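Local structure of oligopeptide-binding protein appA (Bacillus subtilis, 1XOC) at residues L76-K88 and Y135-Y149. The protein binds oligopeptides outside the cell membrane as the solute-binding component of an ABC-type oligopeptide permease that can replace the OPP system in sporulation and genetic competence. Numbering follows the deposited sequence.
Sequences LDGGLAYDVKIKK and YEVLFKLKYKDGNFY. With ZN (zinc ion), chain Q.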
ATOM      1  N   LEU A  76      28.903   1.094   3.689  1.00 26.91           N
ATOM      2  CA  LEU A  76      30.239   1.400   3.192  1.00 27.00           C
ATOM      3  C   LEU A  76      30.209   2.567   2.210  1.00 25.99           C
ATOM      4  O   LEU A  76      29.144   2.964   1.736  1.00 25.74           O
ATOM      5  CB  LEU A  76      30.859   0.170   2.527  1.00 27.02           C
ATOM      6  CG  LEU A  76      30.930  -1.099   3.380  1.00 30.86           C
ATOM      7  CD1 LEU A  76      31.419  -2.276   2.550  1.00 33.27           C
ATOM      8  CD2 LEU A  76      31.826  -0.883   4.590  1.00 30.64           C
ATOM      9  N   ASP A  77      31.383   3.112   1.911  1.00 24.51           N
ATOM     10  CA  ASP A  77      31.524   4.079   0.829  1.00 25.54           C
ATOM     11  C   ASP A  77      30.484   5.190   0.942  1.00 26.68           C
ATOM     12  O   ASP A  77      29.901   5.611  -0.056  1.00 25.33           O
ATOM     13  CB  ASP A  77      31.409   3.386  -0.530  1.00 25.25           C
ATOM     14  CG  ASP A  77      32.417   2.265  -0.698  1.00 26.52           C
ATOM     15  OD1 ASP A  77      33.501   2.341  -0.083  1.00 26.21           O
ATOM     16  OD2 ASP A  77      32.212   1.269  -1.424  1.00 31.80           O
ATOM     17  N   GLY A  78      30.258   5.657   2.165  1.00 27.65           N
ATOM     18  CA  GLY A  78      29.319   6.758   2.413  1.00 27.98           C
ATOM     19  C   GLY A  78      27.871   6.490   2.039  1.00 28.33           C
ATOM     20  O   GLY A  78      27.084   7.447   1.914  1.00 30.20           O
ATOM     21  N   GLY A  79      27.483   5.220   1.896  1.00 26.93           N
ATOM     22  CA  GLY A  79      26.153   4.854   1.428  1.00 27.56           C
ATOM     23  C   GLY A  79      26.063   4.325   0.031  1.00 27.41           C
ATOM     24  O   GLY A  79      24.954   4.020  -0.415  1.00 27.51           O
ATOM     25  N   LEU A  80      27.197   4.164  -0.647  1.00 26.95           N
ATOM     26  CA  LEU A  80      27.239   3.560  -1.976  1.00 27.14           C
ATOM     27  C   LEU A  80      27.389   2.037  -1.972  1.00 27.41           C
ATOM     28  O   LEU A  80      27.370   1.399  -3.027  1.00 27.97           O
ATOM     29  CB  LEU A  80      28.332   4.215  -2.808  1.00 26.39           C
ATOM     30  CG  LEU A  80      28.047   5.666  -3.195  1.00 26.73           C
ATOM     31  CD1 LEU A  80      29.260   6.346  -3.801  1.00 29.08           C
ATOM     32  CD2 LEU A  80      26.834   5.719  -4.133  1.00 29.10           C
ATOM     33  N   ALA A  81      27.507   1.434  -0.794  1.00 26.89           N
ATOM     34  CA  ALA A  81      27.522  -0.013  -0.708  1.00 26.31           C
ATOM     35  C   ALA A  81      27.058  -0.481   0.676  1.00 27.40           C
ATOM     36  O   ALA A  81      27.193   0.251   1.650  1.00 26.63           O
ATOM     37  CB  ALA A  81      28.917  -0.574  -1.035  1.00 26.74           C
ATOM     38  N   TYR A  82      26.556  -1.715   0.729  1.00 26.54           N
ATOM     39  CA  TYR A  82      26.117  -2.352   1.982  1.00 27.47           C
ATOM     40  C   TYR A  82      26.592  -3.779   2.014  1.00 28.28           C
ATOM     41  O   TYR A  82      26.309  -4.528   1.130  1.00 26.33           O
ATOM     42  CB  TYR A  82      24.586  -2.322   2.118  1.00 27.00           C
ATOM     43  CG  TYR A  82      24.070  -0.936   2.249  1.00 27.00           C
ATOM     44  CD1 TYR A  82      23.873  -0.128   1.129  1.00 28.37           C
ATOM     45  CD2 TYR A  82      23.859  -0.365   3.502  1.00 24.78           C
ATOM     46  CE1 TYR A  82      23.441   1.182   1.246  1.00 27.09           C
ATOM     47  CE2 TYR A  82      23.403   0.918   3.616  1.00 24.19           C
ATOM     48  CZ  TYR A  82      23.232   1.718   2.505  1.00 26.49           C
ATOM     49  OH  TYR A  82      22.816   3.008   2.701  1.00 30.40           O
ATOM     50  N   ASP A  83      27.354  -4.127   3.045  1.00 27.12           N
ATOM     51  CA  ASP A  83      27.862  -5.500   3.268  1.00 27.76           C
ATOM     52  C   ASP A  83      26.957  -6.173   4.271  1.00 27.73           C
ATOM     53  O   ASP A  83      26.823  -5.707   5.406  1.00 28.38           O
ATOM     54  CB  ASP A  83      29.303  -5.409   3.831  1.00 28.03           C
ATOM     55  CG  ASP A  83      30.015  -6.762   3.931  1.00 30.06           C
ATOM     56  OD1 ASP A  83      29.492  -7.777   3.386  1.00 36.53           O
ATOM     57  OD2 ASP A  83      31.120  -6.778   4.523  1.00 34.40           O
ATOM     58  N   VAL A  84      26.299  -7.253   3.840  1.00 28.41           N
ATOM     59  CA  VAL A  84      25.250  -7.896   4.614  1.00 29.64           C
ATOM     60  C   VAL A  84      25.605  -9.330   4.912  1.00 30.58           C
ATOM     61  O   VAL A  84      25.878 -10.105   4.029  1.00 30.69           O
ATOM     62  CB  VAL A  84      23.936  -7.866   3.832  1.00 30.90           C
ATOM     63  CG1 VAL A  84      22.811  -8.697   4.552  1.00 32.78           C
ATOM     64  CG2 VAL A  84      23.489  -6.442   3.592  1.00 29.66           C
ATOM     65  N   LYS A  85      25.663  -9.661   6.196  1.00 30.90           N
ATOM     66  CA  LYS A  85      25.860 -11.029   6.635  1.00 31.67           C
ATOM     67  C   LYS A  85      24.506 -11.609   7.008  1.00 30.89           C
ATOM     68  O   LYS A  85      23.727 -10.966   7.689  1.00 31.30           O
ATOM     69  CB  LYS A  85      26.794 -11.049   7.836  1.00 32.21           C
ATOM     70  CG  LYS A  85      28.196 -10.591   7.466  1.00 35.22           C
ATOM     71  CD  LYS A  85      29.174 -10.542   8.653  1.00 36.30           C
ATOM     72  CE  LYS A  85      30.550  -9.874   8.256  1.00 39.67           C
ATOM     73  NZ  LYS A  85      30.438  -8.489   7.590  1.00 41.25           N
ATOM     74  N   ILE A  86      24.252 -12.834   6.574  1.00 30.56           N
ATOM     75  CA  ILE A  86      22.962 -13.500   6.690  1.00 31.37           C
ATOM     76  C   ILE A  86      23.045 -14.519   7.819  1.00 30.29           C
ATOM     77  O   ILE A  86      24.054 -15.205   7.947  1.00 29.16           O
ATOM     78  CB  ILE A  86      22.665 -14.230   5.345  1.00 31.75           C
ATOM     79  CG1 ILE A  86      22.611 -13.213   4.171  1.00 32.58           C
ATOM     80  CG2 ILE A  86      21.396 -15.047   5.407  1.00 32.30           C
ATOM     81  CD1 ILE A  86      22.634 -13.848   2.795  1.00 35.20           C
ATOM     82  N   LYS A  87      22.017 -14.595   8.648  1.00 30.18           N
ATOM     83  CA  LYS A  87      21.936 -15.656   9.671  1.00 30.97           C
ATOM     84  C   LYS A  87      22.066 -17.051   9.054  1.00 30.98           C
ATOM     85  O   LYS A  87      21.515 -17.322   7.979  1.00 30.41           O
ATOM     86  CB  LYS A  87      20.620 -15.528  10.454  1.00 31.35           C
ATOM     87  CG  LYS A  87      20.583 -14.308  11.399  1.00 30.86           C
ATOM     88  CD  LYS A  87      19.230 -14.191  12.042  1.00 33.16           C
ATOM     89  CE  LYS A  87      19.164 -13.245  13.191  1.00 35.60           C
ATOM     90  NZ  LYS A  87      18.887 -11.883  12.820  1.00 38.86           N
ATOM     91  N   LYS A  88      22.790 -17.929   9.749  1.00 31.44           N
ATOM     92  CA  LYS A  88      23.006 -19.302   9.320  1.00 32.10           C
ATOM     93  C   LYS A  88      21.931 -20.204   9.907  1.00 32.17           C
ATOM     94  O   LYS A  88      21.386 -19.930  10.989  1.00 32.70           O
ATOM     95  CB  LYS A  88      24.374 -19.785   9.785  1.00 32.97           C
ATOM     96  CG  LYS A  88      25.536 -18.920   9.353  1.00 34.07           C
ATOM     97  CD  LYS A  88      26.847 -19.582   9.763  1.00 35.05           C
ATOM     98  CE  LYS A  88      28.030 -18.600   9.806  1.00 39.86           C
ATOM     99  NZ  LYS A  88      28.442 -18.264   8.440  1.00 44.59           N
ATOM    100  N   TYR A 135      27.194 -16.975   3.269  1.00 30.01           N
ATOM    101  CA  TYR A 135      26.220 -16.196   4.012  1.00 30.68           C
ATOM    102  C   TYR A 135      26.501 -14.701   3.948  1.00 31.05           C
ATOM    103  O   TYR A 135      26.123 -13.965   4.841  1.00 31.47           O
ATOM    104  CB  TYR A 135      26.195 -16.676   5.461  1.00 31.50           C
ATOM    105  CG  TYR A 135      25.803 -18.124   5.531  1.00 30.72           C
ATOM    106  CD1 TYR A 135      24.476 -18.501   5.514  1.00 31.39           C
ATOM    107  CD2 TYR A 135      26.776 -19.117   5.607  1.00 32.62           C
ATOM    108  CE1 TYR A 135      24.107 -19.836   5.567  1.00 32.34           C
ATOM    109  CE2 TYR A 135      26.414 -20.463   5.670  1.00 31.19           C
ATOM    110  CZ  TYR A 135      25.074 -20.804   5.649  1.00 33.59           C
ATOM    111  OH  TYR A 135      24.740 -22.138   5.722  1.00 35.35           O
ATOM    112  N   GLU A 136      27.135 -14.242   2.880  1.00 30.43           N
ATOM    113  CA  GLU A 136      27.509 -12.833   2.808  1.00 31.31           C
ATOM    114  C   GLU A 136      27.292 -12.247   1.428  1.00 30.82           C
ATOM    115  O   GLU A 136      27.687 -12.848   0.426  1.00 30.83           O
ATOM    116  CB  GLU A 136      28.936 -12.614   3.206  1.00 32.08           C
ATOM    117  CG  GLU A 136      29.379 -11.167   3.376  0.50 32.92           C
ATOM    118  CD  GLU A 136      30.553 -11.040   4.324  0.50 34.27           C
ATOM    119  OE1 GLU A 136      31.338 -12.026   4.404  0.50 36.65           O
ATOM    120  OE2 GLU A 136      30.693  -9.960   4.986  0.50 36.96           O
ATOM    121  N   VAL A 137      26.685 -11.058   1.390  1.00 30.45           N
ATOM    122  CA  VAL A 137      26.385 -10.393   0.132  1.00 30.52           C
ATOM    123  C   VAL A 137      26.783  -8.926   0.175  1.00 30.33           C
ATOM    124  O   VAL A 137      26.619  -8.268   1.188  1.00 30.86           O
ATOM    125  CB  VAL A 137      24.870 -10.465  -0.157  1.00 31.18           C
ATOM    126  CG1 VAL A 137      24.490  -9.658  -1.351  1.00 34.29           C
ATOM    127  CG2 VAL A 137      24.461 -11.896  -0.390  1.00 34.52           C
ATOM    128  N   LEU A 138      27.307  -8.414  -0.933  1.00 29.58           N
ATOM    129  CA  LEU A 138      27.649  -6.989  -1.048  1.00 28.77           C
ATOM    130  C   LEU A 138      26.711  -6.348  -2.067  1.00 29.19           C
ATOM    131  O   LEU A 138      26.662  -6.770  -3.214  1.00 28.82           O
ATOM    132  CB  LEU A 138      29.095  -6.784  -1.503  1.00 29.27           C
ATOM    133  CG  LEU A 138      29.523  -5.322  -1.642  1.00 29.65           C
ATOM    134  CD1 LEU A 138      29.738  -4.647  -0.268  1.00 30.49           C
ATOM    135  CD2 LEU A 138      30.804  -5.245  -2.461  1.00 29.82           C
ATOM    136  N   PHE A 139      25.968  -5.346  -1.611  1.00 28.44           N
ATOM    137  CA  PHE A 139      25.163  -4.510  -2.472  1.00 28.79           C
ATOM    138  C   PHE A 139      25.925  -3.274  -2.852  1.00 28.84           C
ATOM    139  O   PHE A 139      26.472  -2.581  -1.965  1.00 27.77           O
ATOM    140  CB  PHE A 139      23.893  -4.090  -1.755  1.00 29.52           C
ATOM    141  CG  PHE A 139      22.955  -5.231  -1.429  1.00 29.52           C
ATOM    142  CD1 PHE A 139      22.972  -5.838  -0.201  1.00 30.05           C
ATOM    143  CD2 PHE A 139      22.025  -5.654  -2.339  1.00 30.19           C
ATOM    144  CE1 PHE A 139      22.052  -6.877   0.094  1.00 30.42           C
ATOM    145  CE2 PHE A 139      21.117  -6.667  -2.027  1.00 29.60           C
ATOM    146  CZ  PHE A 139      21.121  -7.267  -0.833  1.00 30.08           C
ATOM    147  N   LYS A 140      25.991  -2.972  -4.153  1.00 29.15           N
ATOM    148  CA  LYS A 140      26.669  -1.786  -4.647  1.00 30.12           C
ATOM    149  C   LYS A 140      25.670  -0.892  -5.362  1.00 29.56           C
ATOM    150  O   LYS A 140      24.890  -1.375  -6.181  1.00 29.98           O
ATOM    151  CB  LYS A 140      27.777  -2.171  -5.614  1.00 30.85           C
ATOM    152  CG  LYS A 140      28.847  -3.049  -4.938  1.00 34.86           C
ATOM    153  CD  LYS A 140      29.853  -3.663  -5.894  1.00 36.75           C
ATOM    154  CE  LYS A 140      31.001  -2.749  -6.176  1.00 41.63           C
ATOM    155  NZ  LYS A 140      31.980  -3.477  -7.012  1.00 42.82           N
ATOM    156  N   LEU A 141      25.720   0.402  -5.045  1.00 29.30           N
ATOM    157  CA  LEU A 141      24.764   1.357  -5.572  1.00 28.75           C
ATOM    158  C   LEU A 141      25.397   2.285  -6.610  1.00 29.50           C
ATOM    159  O   LEU A 141      26.579   2.609  -6.543  1.00 30.17           O
ATOM    160  CB  LEU A 141      24.121   2.186  -4.468  1.00 28.02           C
ATOM    161  CG  LEU A 141      23.080   1.535  -3.544  1.00 27.76           C
ATOM    162  CD1 LEU A 141      23.698   0.431  -2.691  1.00 29.88           C
ATOM    163  CD2 LEU A 141      22.429   2.616  -2.636  1.00 28.30           C
ATOM    164  N   LYS A 142      24.560   2.716  -7.558  1.00 30.16           N
ATOM    165  CA  LYS A 142      24.968   3.646  -8.612  1.00 30.63           C
ATOM    166  C   LYS A 142      25.032   5.076  -8.089  1.00 30.12           C
ATOM    167  O   LYS A 142      25.747   5.903  -8.633  1.00 30.59           O
ATOM    168  CB  LYS A 142      23.957   3.635  -9.766  1.00 31.53           C
ATOM    169  CG  LYS A 142      23.636   2.323 -10.426  1.00 34.09           C
ATOM    170  CD  LYS A 142      22.510   2.546 -11.454  1.00 33.08           C
ATOM    171  CE  LYS A 142      21.898   1.270 -11.982  1.00 37.05           C
ATOM    172  NZ  LYS A 142      21.282   1.499 -13.339  1.00 39.19           N
ATOM    173  N   TYR A 143      24.201   5.372  -7.088  1.00 29.81           N
ATOM    174  CA  TYR A 143      24.145   6.685  -6.436  1.00 30.27           C
ATOM    175  C   TYR A 143      23.483   6.486  -5.065  1.00 29.89           C
ATOM    176  O   TYR A 143      22.845   5.471  -4.839  1.00 30.04           O
ATOM    177  CB  TYR A 143      23.320   7.695  -7.284  1.00 30.69           C
ATOM    178  CG  TYR A 143      21.974   7.152  -7.717  1.00 31.36           C
ATOM    179  CD1 TYR A 143      20.878   7.190  -6.863  1.00 30.93           C
ATOM    180  CD2 TYR A 143      21.815   6.559  -8.971  1.00 30.29           C
ATOM    181  CE1 TYR A 143      19.654   6.677  -7.255  1.00 30.06           C
ATOM    182  CE2 TYR A 143      20.587   6.030  -9.368  1.00 30.55           C
ATOM    183  CZ  TYR A 143      19.525   6.108  -8.512  1.00 31.26           C
ATOM    184  OH  TYR A 143      18.307   5.576  -8.878  1.00 33.61           O
ATOM    185  N   LYS A 144      23.631   7.463  -4.173  1.00 29.67           N
ATOM    186  CA  LYS A 144      23.076   7.364  -2.829  1.00 29.55           C
ATOM    187  C   LYS A 144      21.564   7.537  -2.877  1.00 29.72           C
ATOM    188  O   LYS A 144      21.049   8.429  -3.548  1.00 30.35           O
ATOM    189  CB  LYS A 144      23.697   8.401  -1.904  1.00 29.88           C
ATOM    190  CG  LYS A 144      25.179   8.155  -1.658  1.00 31.06           C
ATOM    191  CD  LYS A 144      25.759   9.132  -0.660  1.00 31.12           C
ATOM    192  CE  LYS A 144      27.255   9.023  -0.624  1.00 33.29           C
ATOM    193  NZ  LYS A 144      27.811   9.820   0.513  1.00 34.19           N
ATOM    194  N   ASP A 145      20.872   6.668  -2.160  1.00 28.91           N
ATOM    195  CA  ASP A 145      19.424   6.729  -2.064  1.00 29.14           C
ATOM    196  C   ASP A 145      18.982   5.962  -0.839  1.00 27.90           C
ATOM    197  O   ASP A 145      19.113   4.726  -0.758  1.00 29.08           O
ATOM    198  CB  ASP A 145      18.811   6.161  -3.352  1.00 28.77           C
ATOM    199  CG  ASP A 145      17.279   6.297  -3.420  1.00 30.90           C
ATOM    200  OD1 ASP A 145      16.769   6.146  -4.546  1.00 33.51           O
ATOM    201  OD2 ASP A 145      16.625   6.568  -2.393  1.00 31.41           O
ATOM    202  N   GLY A 146      18.458   6.703   0.132  1.00 28.36           N
ATOM    203  CA  GLY A 146      17.973   6.110   1.376  1.00 29.62           C
ATOM    204  C   GLY A 146      16.847   5.108   1.228  1.00 29.53           C
ATOM    205  O   GLY A 146      16.559   4.336   2.155  1.00 30.34           O
ATOM    206  N   ASN A 147      16.199   5.069   0.071  1.00 31.24           N
ATOM    207  CA  ASN A 147      15.203   4.034  -0.163  1.00 31.89           C
ATOM    208  C   ASN A 147      15.765   2.626  -0.132  1.00 31.80           C
ATOM    209  O   ASN A 147      15.026   1.660   0.105  1.00 32.34           O
ATOM    210  CB  ASN A 147      14.457   4.235  -1.477  1.00 33.02           C
ATOM    211  CG  ASN A 147      13.384   5.226  -1.348  1.00 37.57           C
ATOM    212  OD1 ASN A 147      12.274   4.890  -0.895  1.00 41.57           O
ATOM    213  ND2 ASN A 147      13.686   6.471  -1.691  1.00 39.76           N
ATOM    214  N   PHE A 148      17.058   2.477  -0.405  1.00 30.65           N
ATOM    215  CA  PHE A 148      17.605   1.143  -0.408  1.00 30.22           C
ATOM    216  C   PHE A 148      17.615   0.558   1.002  1.00 29.50           C
ATOM    217  O   PHE A 148      16.988  -0.487   1.255  1.00 30.02           O
ATOM    218  CB  PHE A 148      18.991   1.022  -1.070  1.00 30.48           C
ATOM    219  CG  PHE A 148      19.496  -0.370  -1.035  1.00 29.32           C
ATOM    220  CD1 PHE A 148      18.952  -1.344  -1.842  1.00 30.59           C
ATOM    221  CD2 PHE A 148      20.405  -0.763  -0.100  1.00 30.78           C
ATOM    222  CE1 PHE A 148      19.386  -2.639  -1.748  1.00 31.58           C
ATOM    223  CE2 PHE A 148      20.806  -2.064  -0.017  1.00 30.48           C
ATOM    224  CZ  PHE A 148      20.286  -2.995  -0.836  1.00 32.28           C
ATOM    225  N   TYR A 149      18.354   1.180   1.917  1.00 29.68           N
ATOM    226  CA  TYR A 149      18.408   0.644   3.264  1.00 29.77           C
ATOM    227  C   TYR A 149      17.016   0.609   3.913  1.00 29.53           C
ATOM    228  O   TYR A 149      16.682  -0.317   4.652  1.00 28.86           O
ATOM    229  CB  TYR A 149      19.391   1.481   4.108  1.00 31.10           C
ATOM    230  CG  TYR A 149      19.506   0.990   5.534  1.00 30.82           C
ATOM    231  CD1 TYR A 149      18.709   1.531   6.533  1.00 30.56           C
ATOM    232  CD2 TYR A 149      20.344  -0.068   5.864  1.00 32.32           C
ATOM    233  CE1 TYR A 149      18.779   1.050   7.837  1.00 33.27           C
ATOM    234  CE2 TYR A 149      20.400  -0.566   7.175  1.00 32.07           C
ATOM    235  CZ  TYR A 149      19.622   0.017   8.138  1.00 33.72           C
ATOM    236  OH  TYR A 149      19.675  -0.431   9.436  1.00 37.29           O
TER
HETATM  237 ZN    ZN Q 535      32.770  -4.549  -8.890  1.00100.14          ZN
HETATM  238  O   HOH W   1      22.411   5.159  -0.166  1.00 22.34           O
HETATM  239  O   HOH W   2      20.351   3.337   1.401  1.00 22.45           O
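Lys-88 lies over one face of the Tyr-135 ring, its CG 3.8 Å from the ring centroid and almost on the ring normal, a CH-pi contact. Its chain bends at the last torsion (chi4 -74°), which brings NZ back to 3.4 Å from CD2 of Tyr-135. The hydroxyl of Tyr-135 is hydrogen-bonded to Glu-97, so the ring is held at its far end as well. With an alanine here the aliphatic part of Lys-88 would probably lose the ring it lies on, and Glu-97 its hydroxyl partner. From here strands 81-86 and 136-141 run antiparallel as inner neighbours in a five-stranded sheet of the peptide-binding protein, flanked by strands 65-76 and 126-133. Val-84 and Val-137 form a hydrogen-bonded pair, with Val-84 N 2.9 Å from Val-137 O. On the sheet face of Asp-83 and Lys-85, in one of two conformers of Glu-136, its OE2 accepts from Lys-85 NZ at 3.0 Å in a salt bridge; the ammonium also bridges to Asp-83, probably easing the repulsion between the two carboxylates. On the other face, Tyr-82 CG is anti to its carbonyl carbon (chi1 -65°), which swings the ring out towards three side chains. Leu-141 CD1 touches its edge, 3.9 Å from Tyr-82 CD1, while Phe-148 approaches obliquely, the ring planes 44° apart. The Tyr-149 side chain runs across that of Tyr-82 at about a right angle, its CD2 3.9 Å from Tyr-82 CE2. Tyr-82 OH, weakly hydrogen-bonded to Glu-75, also meets a water that donates to Asp-145 O and accepts from Tyr-149 N, tying the strand to the turn that leads into helix 147-155.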